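Long-range contacts in site-specific recombinase, resolvase family protein (Streptococcus pneumoniae, PDB 3GUV), which probably cuts and rejoins DNA at specific sites, as expected of a serine recombinase of the resolvase family: residues Tyr10-Ser14 with Val81-Phe87; Val13-Ile17 with Asp48-Ser52; Arg89-Asp93 with Val132-Arg137. One frame throughout, in Å; residues are numbered along the deposited sequence.

Contact 1 (Tyr10-Ser14 with Val81-Phe87)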
ATOM      1  N   TYR A  10      13.158  -9.584  13.263  1.00 21.48           N
ATOM      2  CA  TYR A  10      12.093 -10.516  12.853  1.00 21.92           C
ATOM      3  C   TYR A  10      12.316 -11.006  11.439  1.00 21.96           C
ATOM      4  O   TYR A  10      12.477 -10.205  10.530  1.00 22.88           O
ATOM      5  CB  TYR A  10      10.713  -9.870  12.899  1.00 22.23           C
ATOM      6  CG  TYR A  10       9.670 -10.862  12.454  1.00 23.31           C
ATOM      7  CD1 TYR A  10       9.305 -11.929  13.282  1.00 22.20           C
ATOM      8  CD2 TYR A  10       9.085 -10.785  11.162  1.00 22.66           C
ATOM      9  CE1 TYR A  10       8.362 -12.864  12.870  1.00 23.87           C
ATOM     10  CE2 TYR A  10       8.167 -11.731  10.731  1.00 22.89           C
ATOM     11  CZ  TYR A  10       7.801 -12.753  11.572  1.00 24.12           C
ATOM     12  OH  TYR A  10       6.907 -13.701  11.153  1.00 25.85           O
ATOM     13  N   THR A  11      12.310 -12.316  11.245  1.00 22.75           N
ATOM     14  CA  THR A  11      12.475 -12.891   9.910  1.00 22.86           C
ATOM     15  C   THR A  11      11.417 -13.975   9.683  1.00 22.24           C
ATOM     16  O   THR A  11      10.894 -14.541  10.628  1.00 21.88           O
ATOM     17  CB  THR A  11      13.915 -13.488   9.687  1.00 22.75           C
ATOM     18  OG1 THR A  11      14.194 -14.488  10.671  1.00 25.27           O
ATOM     19  CG2 THR A  11      15.000 -12.410   9.746  1.00 23.66           C
ATOM     20  N   ARG A  12      11.137 -14.272   8.417  1.00 22.15           N
ATOM     21  CA  ARG A  12      10.156 -15.329   8.041  1.00 22.06           C
ATOM     22  C   ARG A  12      10.322 -15.743   6.582  1.00 22.33           C
ATOM     23  O   ARG A  12      11.031 -15.099   5.831  1.00 23.92           O
ATOM     24  CB  ARG A  12       8.705 -14.872   8.294  1.00 21.80           C
ATOM     25  CG  ARG A  12       8.341 -13.582   7.476  1.00 22.22           C
ATOM     26  CD  ARG A  12       6.879 -13.206   7.534  1.00 24.39           C
ATOM     27  NE  ARG A  12       6.068 -14.269   6.960  1.00 27.02           N
ATOM     28  CZ  ARG A  12       5.279 -15.109   7.630  1.00 32.35           C
ATOM     29  NH1 ARG A  12       4.607 -16.051   6.959  1.00 32.95           N
ATOM     30  NH2 ARG A  12       5.145 -15.045   8.957  1.00 34.57           N
ATOM     31  N   VAL A  13       9.685 -16.834   6.199  1.00 23.69           N
ATOM     32  CA  VAL A  13       9.464 -17.196   4.795  1.00 25.25           C
ATOM     33  C   VAL A  13       7.964 -16.980   4.557  1.00 26.77           C
ATOM     34  O   VAL A  13       7.197 -16.924   5.508  1.00 27.23           O
ATOM     35  CB  VAL A  13       9.798 -18.661   4.500  1.00 25.26           C
ATOM     36  CG1 VAL A  13      11.266 -18.966   4.882  1.00 25.78           C
ATOM     37  CG2 VAL A  13       8.858 -19.586   5.259  1.00 23.51           C
ATOM     38  N   SER A  14       7.575 -16.835   3.292  1.00 27.68           N
ATOM     39  CA  SER A  14       6.181 -16.750   2.877  1.00 28.48           C
ATOM     40  C   SER A  14       5.572 -18.117   2.711  1.00 28.30           C
ATOM     41  O   SER A  14       4.415 -18.308   3.057  1.00 28.19           O
ATOM     42  CB  SER A  14       6.058 -16.063   1.515  1.00 28.92           C
ATOM     43  OG  SER A  14       6.727 -14.822   1.512  1.00 32.64           O
ATOM     44  N   VAL A  81      12.808  -5.688  10.189  1.00 23.90           N
ATOM     45  CA  VAL A  81      12.452  -6.695   9.174  1.00 22.26           C
ATOM     46  C   VAL A  81      13.330  -6.497   7.923  1.00 23.18           C
ATOM     47  O   VAL A  81      13.997  -5.433   7.758  1.00 22.15           O
ATOM     48  CB  VAL A  81      10.957  -6.634   8.842  1.00 22.35           C
ATOM     49  CG1 VAL A  81      10.151  -6.808  10.110  1.00 22.50           C
ATOM     50  CG2 VAL A  81      10.576  -5.315   8.156  1.00 20.81           C
ATOM     51  N   PHE A  82      13.431  -7.536   7.073  1.00 23.60           N
ATOM     52  CA  PHE A  82      14.210  -7.413   5.838  1.00 24.85           C
ATOM     53  C   PHE A  82      13.496  -6.459   4.860  1.00 25.59           C
ATOM     54  O   PHE A  82      14.079  -5.489   4.371  1.00 26.01           O
ATOM     55  CB  PHE A  82      14.457  -8.798   5.187  1.00 25.72           C
ATOM     56  CG  PHE A  82      15.421  -8.745   4.011  1.00 24.11           C
ATOM     57  CD1 PHE A  82      16.752  -8.430   4.216  1.00 23.08           C
ATOM     58  CD2 PHE A  82      14.976  -8.974   2.719  1.00 26.03           C
ATOM     59  CE1 PHE A  82      17.640  -8.374   3.183  1.00 24.62           C
ATOM     60  CE2 PHE A  82      15.862  -8.909   1.642  1.00 27.48           C
ATOM     61  CZ  PHE A  82      17.202  -8.621   1.878  1.00 27.98           C
ATOM     62  N   LYS A  83      12.217  -6.708   4.651  1.00 27.28           N
ATOM     63  CA  LYS A  83      11.320  -5.827   3.892  1.00 28.94           C
ATOM     64  C   LYS A  83       9.861  -6.109   4.300  1.00 29.77           C
ATOM     65  O   LYS A  83       9.585  -7.124   4.965  1.00 30.12           O
ATOM     66  CB  LYS A  83      11.545  -6.054   2.401  1.00 29.80           C
ATOM     67  CG  LYS A  83      11.351  -7.456   1.999  1.00 32.01           C
ATOM     68  CD  LYS A  83      11.855  -7.720   0.597  1.00 36.03           C
ATOM     69  CE  LYS A  83      11.758  -9.233   0.371  1.00 38.70           C
ATOM     70  NZ  LYS A  83      11.918  -9.643  -1.055  1.00 42.63           N
ATOM     71  N   LEU A  84       8.939  -5.222   3.937  1.00 30.67           N
ATOM     72  CA  LEU A  84       7.516  -5.343   4.337  1.00 32.01           C
ATOM     73  C   LEU A  84       6.844  -6.666   3.968  1.00 33.65           C
ATOM     74  O   LEU A  84       6.049  -7.213   4.749  1.00 33.22           O
ATOM     75  CB  LEU A  84       6.650  -4.205   3.746  1.00 31.65           C
ATOM     76  CG  LEU A  84       6.689  -2.843   4.415  1.00 31.39           C
ATOM     77  CD1 LEU A  84       5.683  -1.820   3.762  1.00 27.76           C
ATOM     78  CD2 LEU A  84       6.395  -3.015   5.914  1.00 30.01           C
ATOM     79  N   SER A  85       7.115  -7.161   2.763  1.00 35.68           N
ATOM     80  CA  SER A  85       6.616  -8.468   2.366  1.00 37.22           C
ATOM     81  C   SER A  85       7.231  -9.621   3.177  1.00 38.76           C
ATOM     82  O   SER A  85       6.941 -10.771   2.898  1.00 39.49           O
ATOM     83  CB  SER A  85       6.915  -8.707   0.903  1.00 36.85           C
ATOM     84  OG  SER A  85       8.307  -8.620   0.698  1.00 39.85           O
ATOM     85  N   ARG A  86       8.121  -9.325   4.121  1.00 39.76           N
ATOM     86  CA  ARG A  86       8.652 -10.352   5.022  1.00 40.35           C
ATOM     87  C   ARG A  86       8.297  -9.916   6.434  1.00 40.80           C
ATOM     88  O   ARG A  86       9.137  -9.926   7.359  1.00 39.99           O
ATOM     89  CB  ARG A  86      10.155 -10.527   4.824  1.00 40.43           C
ATOM     90  CG  ARG A  86      10.518 -11.211   3.520  1.00 40.54           C
ATOM     91  CD  ARG A  86       9.976 -12.636   3.513  1.00 42.08           C
ATOM     92  NE  ARG A  86      10.426 -13.383   2.357  1.00 42.74           N
ATOM     93  CZ  ARG A  86       9.955 -13.225   1.123  1.00 44.84           C
ATOM     94  NH1 ARG A  86       9.033 -12.313   0.842  1.00 45.91           N
ATOM     95  NH2 ARG A  86      10.432 -13.969   0.146  1.00 46.35           N
ATOM     96  N   PHE A  87       7.006  -9.558   6.563  1.00 40.95           N
ATOM     97  CA  PHE A  87       6.467  -8.934   7.747  1.00 40.66           C
ATOM     98  C   PHE A  87       4.940  -8.964   7.733  1.00 39.90           C
ATOM     99  O   PHE A  87       4.337  -9.371   8.704  1.00 39.98           O
ATOM    100  CB  PHE A  87       7.012  -7.508   7.855  1.00 40.44           C
ATOM    101  CG  PHE A  87       6.382  -6.698   8.937  1.00 41.93           C
ATOM    102  CD1 PHE A  87       6.579  -7.023  10.272  1.00 43.91           C
ATOM    103  CD2 PHE A  87       5.616  -5.600   8.630  1.00 44.79           C
ATOM    104  CE1 PHE A  87       6.013  -6.276  11.287  1.00 44.59           C
ATOM    105  CE2 PHE A  87       5.025  -4.848   9.638  1.00 46.60           C
ATOM    106  CZ  PHE A  87       5.233  -5.191  10.982  1.00 45.46           C
TER
HETATM  107  O   HOH W   1      12.057 -10.074   7.675  1.00 22.06           O
HETATM  108  O   HOH W   2      12.186 -14.938   3.353  1.00 42.88           O
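Tyr10 and Arg12 meet Val81, Arg86 and Phe87 in a buried, water-bridged contact where the C-terminal end of strand 6-12 faces the loop that leaves the adjacent parallel strand 78-81. The apolar end is modest: Tyr10 CB lies 4.2 Å from Val81 CG1. The tyrosine ring turns its edge to the neighbouring loop, with CD2 and CE2 near Arg86 O. Beyond the direct pairing of Tyr10 with Leu80, one water bridges the backbones, donating to both Tyr10 O and Arg86 O and accepting from Phe82 N, all three at 2.9 Å; three bonds thus hold it in the wedge where the chains diverge. Next along the strand, the aliphatic part of Arg12 runs beside the Arg86-Phe87 peptide, Arg12 CD reaching 3.8 Å from Phe87 N. A bend at chi3 (-62°) turns its guanidinium back toward Tyr10, where Arg12 NH2 donates nearly in plane to Tyr10 OH at 3.1 Å; Gly58 O and Asp48 OD2 respectively are further partners of these two polar ends. The sequence Tyr-Thr-Arg-Val-Ser at the end of a central parallel strand matches the signature of serine recombinases, in whose relatives the serine attacks DNA, so Ser14 probably marks the active site. Arg86 reaches across to it. Arg86 CD lies 3.5 Å from Arg12 O, and a second water in the guanidinium plane links Arg86 NE (2.6 Å) to that same carbonyl. The chain bends at chi2 (-64°), and the flat guanidinium receives Ser14 OG over one face, 3.5 Å from Arg86 NH1 but too poorly angled for a hydrogen bond, while Lys83 CE covers the opposite face near the rim. Arginine's several donors suit this place, because NH1 also forms a salt bridge with Glu138 of the second subunit.

Contact 2 (Val13-Ile17 with Asp48-Ser52); sequences VSTSI and DAGKS
Two flat peptide carbonyls of Asp48-Ser52 receive N-H groups from Val13-Ile17, each from a different direction. Asp48 O is approached nearly head-on by Val13 N, 3.2 Å away, with a C=O...N angle of 162°. At Gly50 O the donor Ile17 N stands above the carbonyl plane, 36° out of it, yet the bond is short (2.9 Å) and its N-H points almost straight at the oxygen. Between these bonds Ala49 O meets carbon atoms: both methyls of Val13 pack against it, and Ile17 CB comes to 3.1 Å of Ala49 O. Branched side chains suit this place because each touches with more than one carbon. Gly50 is buried against Val13, its CA 3.7 Å from Val13 CG2; that closeness leaves no room for a side chain, and its positive phi of 79° is one glycine readily adopts. Ile17 CG1 is turned away from the backbone N, which sends CD1 over Ala49 CB and tightly against Lys51 CE (3.4 Å), where the aliphatic stem of the exposed Lys51 crosses it at an angle. Ser16 occupies the N-cap position, so Ile17 N belongs to the first turn of helix 17-20, and Gly50 O supplies it with an acceptor. The contact thus joins the loops after the neighbouring parallel strands 6-12 and 41-48, with Leu24 of helix 24-37 packing on both Val13 and Ala49.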
ATOM      1  N   VAL A  13       9.685 -16.834   6.199  1.00 23.69           N
ATOM      2  CA  VAL A  13       9.464 -17.196   4.795  1.00 25.25           C
ATOM      3  C   VAL A  13       7.964 -16.980   4.557  1.00 26.77           C
ATOM      4  O   VAL A  13       7.197 -16.924   5.508  1.00 27.23           O
ATOM      5  CB  VAL A  13       9.798 -18.661   4.500  1.00 25.26           C
ATOM      6  CG1 VAL A  13      11.266 -18.966   4.882  1.00 25.78           C
ATOM      7  CG2 VAL A  13       8.858 -19.586   5.259  1.00 23.51           C
ATOM      8  N   SER A  14       7.575 -16.835   3.292  1.00 27.68           N
ATOM      9  CA  SER A  14       6.181 -16.750   2.877  1.00 28.48           C
ATOM     10  C   SER A  14       5.572 -18.117   2.711  1.00 28.30           C
ATOM     11  O   SER A  14       4.415 -18.308   3.057  1.00 28.19           O
ATOM     12  CB  SER A  14       6.058 -16.063   1.515  1.00 28.92           C
ATOM     13  OG  SER A  14       6.727 -14.822   1.512  1.00 32.64           O
ATOM     14  N   THR A  15       6.326 -19.034   2.104  1.00 28.57           N
ATOM     15  CA  THR A  15       5.823 -20.396   1.817  1.00 29.04           C
ATOM     16  C   THR A  15       6.424 -21.349   2.819  1.00 28.68           C
ATOM     17  O   THR A  15       5.943 -21.380   3.934  1.00 29.14           O
ATOM     18  CB  THR A  15       6.091 -20.900   0.350  1.00 28.80           C
ATOM     19  OG1 THR A  15       7.482 -20.792   0.025  1.00 29.13           O
ATOM     20  CG2 THR A  15       5.277 -20.116  -0.624  1.00 30.09           C
ATOM     21  N   SER A  16       7.476 -22.084   2.432  1.00 28.38           N
ATOM     22  CA  SER A  16       8.194 -23.023   3.324  1.00 28.03           C
ATOM     23  C   SER A  16       9.721 -22.844   3.303  1.00 27.40           C
ATOM     24  O   SER A  16      10.273 -22.243   2.369  1.00 27.37           O
ATOM     25  CB  SER A  16       7.815 -24.492   3.009  1.00 28.28           C
ATOM     26  OG  SER A  16       7.911 -24.785   1.627  1.00 28.66           O
ATOM     27  N   ILE A  17      10.391 -23.375   4.333  1.00 26.87           N
ATOM     28  CA  ILE A  17      11.866 -23.373   4.444  1.00 26.94           C
ATOM     29  C   ILE A  17      12.581 -24.141   3.317  1.00 26.84           C
ATOM     30  O   ILE A  17      13.701 -23.766   2.903  1.00 24.67           O
ATOM     31  CB  ILE A  17      12.365 -23.936   5.825  1.00 26.97           C
ATOM     32  CG1 ILE A  17      13.824 -23.497   6.086  1.00 28.52           C
ATOM     33  CG2 ILE A  17      12.215 -25.418   5.867  1.00 26.27           C
ATOM     34  CD1 ILE A  17      14.312 -23.585   7.575  1.00 29.16           C
ATOM     35  N   ASP A  48       9.702 -16.998  11.918  1.00 27.02           N
ATOM     36  CA  ASP A  48       8.718 -17.982  11.429  1.00 27.41           C
ATOM     37  C   ASP A  48       9.317 -18.667  10.172  1.00 28.74           C
ATOM     38  O   ASP A  48       9.143 -18.173   9.051  1.00 27.82           O
ATOM     39  CB  ASP A  48       7.425 -17.258  11.090  1.00 26.58           C
ATOM     40  CG  ASP A  48       6.681 -16.782  12.327  1.00 27.90           C
ATOM     41  OD1 ASP A  48       6.351 -17.661  13.148  1.00 27.27           O
ATOM     42  OD2 ASP A  48       6.421 -15.554  12.467  1.00 26.57           O
ATOM     43  N   ALA A  49      10.065 -19.748  10.354  1.00 31.10           N
ATOM     44  CA  ALA A  49      11.015 -20.194   9.301  1.00 33.80           C
ATOM     45  C   ALA A  49      10.420 -21.187   8.325  1.00 36.22           C
ATOM     46  O   ALA A  49      11.068 -21.541   7.334  1.00 37.61           O
ATOM     47  CB  ALA A  49      12.324 -20.734   9.892  1.00 33.57           C
ATOM     48  N   GLY A  50       9.177 -21.607   8.571  1.00 38.79           N
ATOM     49  CA  GLY A  50       8.444 -22.423   7.613  1.00 40.11           C
ATOM     50  C   GLY A  50       8.936 -23.836   7.721  1.00 41.76           C
ATOM     51  O   GLY A  50       9.098 -24.506   6.697  1.00 41.94           O
ATOM     52  N   LYS A  51       9.157 -24.280   8.972  1.00 43.73           N
ATOM     53  CA  LYS A  51       9.691 -25.614   9.287  1.00 44.84           C
ATOM     54  C   LYS A  51       8.609 -26.674   9.542  1.00 46.03           C
ATOM     55  O   LYS A  51       8.911 -27.868   9.643  1.00 45.72           O
ATOM     56  CB  LYS A  51      10.608 -25.536  10.502  1.00 45.05           C
ATOM     57  CG  LYS A  51      11.690 -24.512  10.365  1.00 46.61           C
ATOM     58  CD  LYS A  51      12.895 -24.819  11.249  1.00 48.59           C
ATOM     59  CE  LYS A  51      14.002 -23.800  10.964  1.00 49.37           C
ATOM     60  NZ  LYS A  51      14.435 -23.114  12.197  1.00 50.05           N
ATOM     61  N   SER A  52       7.357 -26.227   9.678  1.00 47.55           N
ATOM     62  CA  SER A  52       6.205 -27.144   9.753  1.00 48.25           C
ATOM     63  C   SER A  52       5.850 -27.655   8.341  1.00 48.89           C
ATOM     64  O   SER A  52       6.349 -27.141   7.329  1.00 49.56           O
ATOM     65  CB  SER A  52       4.991 -26.464  10.427  1.00 48.20           C
ATOM     66  OG  SER A  52       4.129 -25.813   9.499  1.00 47.70           O
TER

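Contact 3 (Arg89-Asp93 with Val132-Arg137)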
ATOM      1  N   ARG A  89       1.027  -9.358   5.273  1.00 35.46           N
ATOM      2  CA  ARG A  89       0.385 -10.117   4.212  1.00 34.40           C
ATOM      3  C   ARG A  89      -0.391  -9.210   3.194  1.00 32.88           C
ATOM      4  O   ARG A  89      -0.719  -9.607   2.080  1.00 31.97           O
ATOM      5  CB  ARG A  89      -0.537 -11.144   4.881  1.00 34.98           C
ATOM      6  N   ASN A  90      -0.661  -7.983   3.611  1.00 31.32           N
ATOM      7  CA  ASN A  90      -1.349  -6.997   2.802  1.00 30.15           C
ATOM      8  C   ASN A  90      -1.180  -5.649   3.509  1.00 29.86           C
ATOM      9  O   ASN A  90      -0.544  -5.589   4.579  1.00 28.86           O
ATOM     10  CB  ASN A  90      -2.823  -7.374   2.614  1.00 30.17           C
ATOM     11  CG  ASN A  90      -3.544  -7.696   3.939  1.00 31.23           C
ATOM     12  OD1 ASN A  90      -3.697  -6.841   4.797  1.00 29.55           O
ATOM     13  ND2 ASN A  90      -4.023  -8.927   4.068  1.00 31.77           N
ATOM     14  N   ALA A  91      -1.708  -4.576   2.905  1.00 28.84           N
ATOM     15  CA  ALA A  91      -1.552  -3.227   3.433  1.00 28.31           C
ATOM     16  C   ALA A  91      -2.313  -3.022   4.751  1.00 28.05           C
ATOM     17  O   ALA A  91      -1.825  -2.300   5.654  1.00 27.81           O
ATOM     18  CB  ALA A  91      -2.002  -2.180   2.367  1.00 27.96           C
ATOM     19  N   ALA A  92      -3.506  -3.629   4.864  1.00 27.62           N
ATOM     20  CA  ALA A  92      -4.320  -3.483   6.083  1.00 27.71           C
ATOM     21  C   ALA A  92      -3.614  -4.119   7.282  1.00 27.65           C
ATOM     22  O   ALA A  92      -3.638  -3.572   8.369  1.00 27.62           O
ATOM     23  CB  ALA A  92      -5.740  -4.039   5.896  1.00 26.96           C
ATOM     24  N   ASP A  93      -2.971  -5.258   7.045  1.00 28.51           N
ATOM     25  CA  ASP A  93      -2.022  -5.881   7.965  1.00 29.81           C
ATOM     26  C   ASP A  93      -0.813  -5.045   8.393  1.00 29.13           C
ATOM     27  O   ASP A  93      -0.418  -5.019   9.566  1.00 28.34           O
ATOM     28  CB  ASP A  93      -1.431  -7.091   7.274  1.00 31.60           C
ATOM     29  CG  ASP A  93      -1.824  -8.356   7.915  1.00 35.82           C
ATOM     30  OD1 ASP A  93      -0.969  -8.854   8.699  1.00 40.89           O
ATOM     31  OD2 ASP A  93      -2.960  -8.830   7.635  1.00 38.40           O
ATOM     32  N   VAL A 132      -4.178   2.781   1.003  1.00 26.73           N
ATOM     33  CA  VAL A 132      -4.054   1.577   0.187  1.00 26.31           C
ATOM     34  C   VAL A 132      -4.882   0.481   0.796  1.00 27.03           C
ATOM     35  O   VAL A 132      -5.398  -0.371   0.066  1.00 27.36           O
ATOM     36  CB  VAL A 132      -2.579   1.090  -0.004  1.00 26.08           C
ATOM     37  CG1 VAL A 132      -2.535  -0.288  -0.714  1.00 24.09           C
ATOM     38  CG2 VAL A 132      -1.749   2.131  -0.761  1.00 25.75           C
ATOM     39  N   ALA A 133      -4.997   0.472   2.123  1.00 27.15           N
ATOM     40  CA  ALA A 133      -5.893  -0.481   2.818  1.00 27.31           C
ATOM     41  C   ALA A 133      -7.346  -0.246   2.389  1.00 27.65           C
ATOM     42  O   ALA A 133      -8.102  -1.210   2.202  1.00 28.15           O
ATOM     43  CB  ALA A 133      -5.744  -0.390   4.386  1.00 26.40           C
ATOM     44  N   GLU A 134      -7.727   1.027   2.228  1.00 28.32           N
ATOM     45  CA  GLU A 134      -9.076   1.397   1.655  1.00 28.13           C
ATOM     46  C   GLU A 134      -9.292   0.835   0.210  1.00 28.75           C
ATOM     47  O   GLU A 134     -10.384   0.309  -0.120  1.00 29.42           O
ATOM     48  CB  GLU A 134      -9.275   2.908   1.720  1.00 27.08           C
ATOM     49  N   ILE A 135      -8.241   0.868  -0.621  1.00 28.54           N
ATOM     50  CA  ILE A 135      -8.301   0.209  -1.907  1.00 28.84           C
ATOM     51  C   ILE A 135      -8.650  -1.264  -1.728  1.00 30.09           C
ATOM     52  O   ILE A 135      -9.580  -1.736  -2.363  1.00 31.42           O
ATOM     53  CB  ILE A 135      -7.023   0.349  -2.752  1.00 28.09           C
ATOM     54  CG1 ILE A 135      -6.741   1.823  -3.072  1.00 27.63           C
ATOM     55  CG2 ILE A 135      -7.179  -0.470  -4.057  1.00 26.78           C
ATOM     56  CD1 ILE A 135      -5.337   2.123  -3.647  1.00 24.98           C
ATOM     57  N   GLU A 136      -7.963  -1.970  -0.835  1.00 32.04           N
ATOM     58  CA  GLU A 136      -8.144  -3.424  -0.654  1.00 32.97           C
ATOM     59  C   GLU A 136      -9.538  -3.758  -0.134  1.00 33.60           C
ATOM     60  O   GLU A 136     -10.140  -4.742  -0.573  1.00 32.43           O
ATOM     61  CB  GLU A 136      -7.144  -4.003   0.360  1.00 34.04           C
ATOM     62  CG  GLU A 136      -5.651  -3.709   0.084  1.00 36.58           C
ATOM     63  CD  GLU A 136      -4.707  -4.193   1.207  1.00 41.17           C
ATOM     64  OE1 GLU A 136      -5.100  -4.159   2.429  1.00 41.17           O
ATOM     65  OE2 GLU A 136      -3.550  -4.587   0.849  1.00 41.63           O
ATOM     66  N   ARG A 137     -10.009  -2.981   0.850  1.00 34.25           N
ATOM     67  CA  ARG A 137     -11.345  -3.185   1.427  1.00 35.87           C
ATOM     68  C   ARG A 137     -12.416  -3.053   0.350  1.00 35.06           C
ATOM     69  O   ARG A 137     -13.286  -3.887   0.259  1.00 34.91           O
ATOM     70  CB  ARG A 137     -11.654  -2.189   2.549  1.00 36.60           C
ATOM     71  CG  ARG A 137     -10.935  -2.477   3.877  1.00 41.29           C
ATOM     72  CD  ARG A 137     -11.560  -1.673   5.047  1.00 46.25           C
ATOM     73  NE  ARG A 137     -10.952  -0.354   5.173  1.00 50.33           N
ATOM     74  CZ  ARG A 137      -9.768  -0.126   5.743  1.00 53.95           C
ATOM     75  NH1 ARG A 137      -9.049  -1.134   6.257  1.00 55.42           N
ATOM     76  NH2 ARG A 137      -9.294   1.115   5.800  1.00 54.62           N
TER
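Glu136 carries the tight part of this contact, setting its carboxylate against the first turn of helix 91-103, whereas the exposed Arg137, next along the helix, makes only a slight contact. Both carboxylate oxygens are used from their syn sides: Glu136 OE2 accepts from Ala91 N at 2.8 Å and Glu136 OE1 from Ala92 N at 3.0 Å. The donors lie only 17° and 25° out of the carboxylate plane; gripped by two consecutive N-H groups, the carboxylate has little freedom to rotate. An extended chain beyond CG gives glutamate just the length to cross from one helix to the other, and the positive end of the helix dipole would probably favour its negative charge. Asn90, the N-cap residue, looks after the next amide: Asn90 OD1 accepts from Asp93 N at 2.8 Å, and its amide plane stands nearly perpendicular to the carboxylate of Glu136. Helix 124-151 is the long helix that follows the sheet domain, as in other serine recombinases, where it helps to build the dimer; here Val132 packs on Leu129 of the second subunit and Ala91 on that subunit's Val132. Small residues let it come this near to helix 91-103. Ala92 CB is 3.9 Å from Ala133 CB, and the corresponding CA atoms are only 4.7 Å apart. Beside them Ala91 CB fits against Val132 CG1 at 3.7 Å, the methyl that lies trans to the valine's own backbone N. On the looser side, Arg137 folds back along its own helix, one guanidinium face over Ala133 O, and brings Arg137 NH1 no nearer than 4.4 Å to Ala92 CB. Its side chain shields a little of Ala92, while its charged end makes no polar bond across to residues 89-93.

Contacts 1 and 2 leave from the same stretch, sharing Val13 and Ser14, with centres 11 Å apart; they also touch directly, Thr11 O lying 3.0 Å from Asp48 N in a probable backbone hydrogen bond. Both involve the loop bearing Ser14, the probable nucleophile by family likeness: contact 1 at Ser14 itself, contact 2 through its neighbours Val13, Ser16 and Ile17. Contact 3 follows contact 1 in sequence but stands about 17 Å from it, centre to centre, and about 23 Å from contact 2. The second subunit brings them together: Glu138 of its long helix 124-151, next after the residues of contact 3 in that copy, meets Arg86 and, weakly, Ser14, so the dimer helix reaches the likely active site.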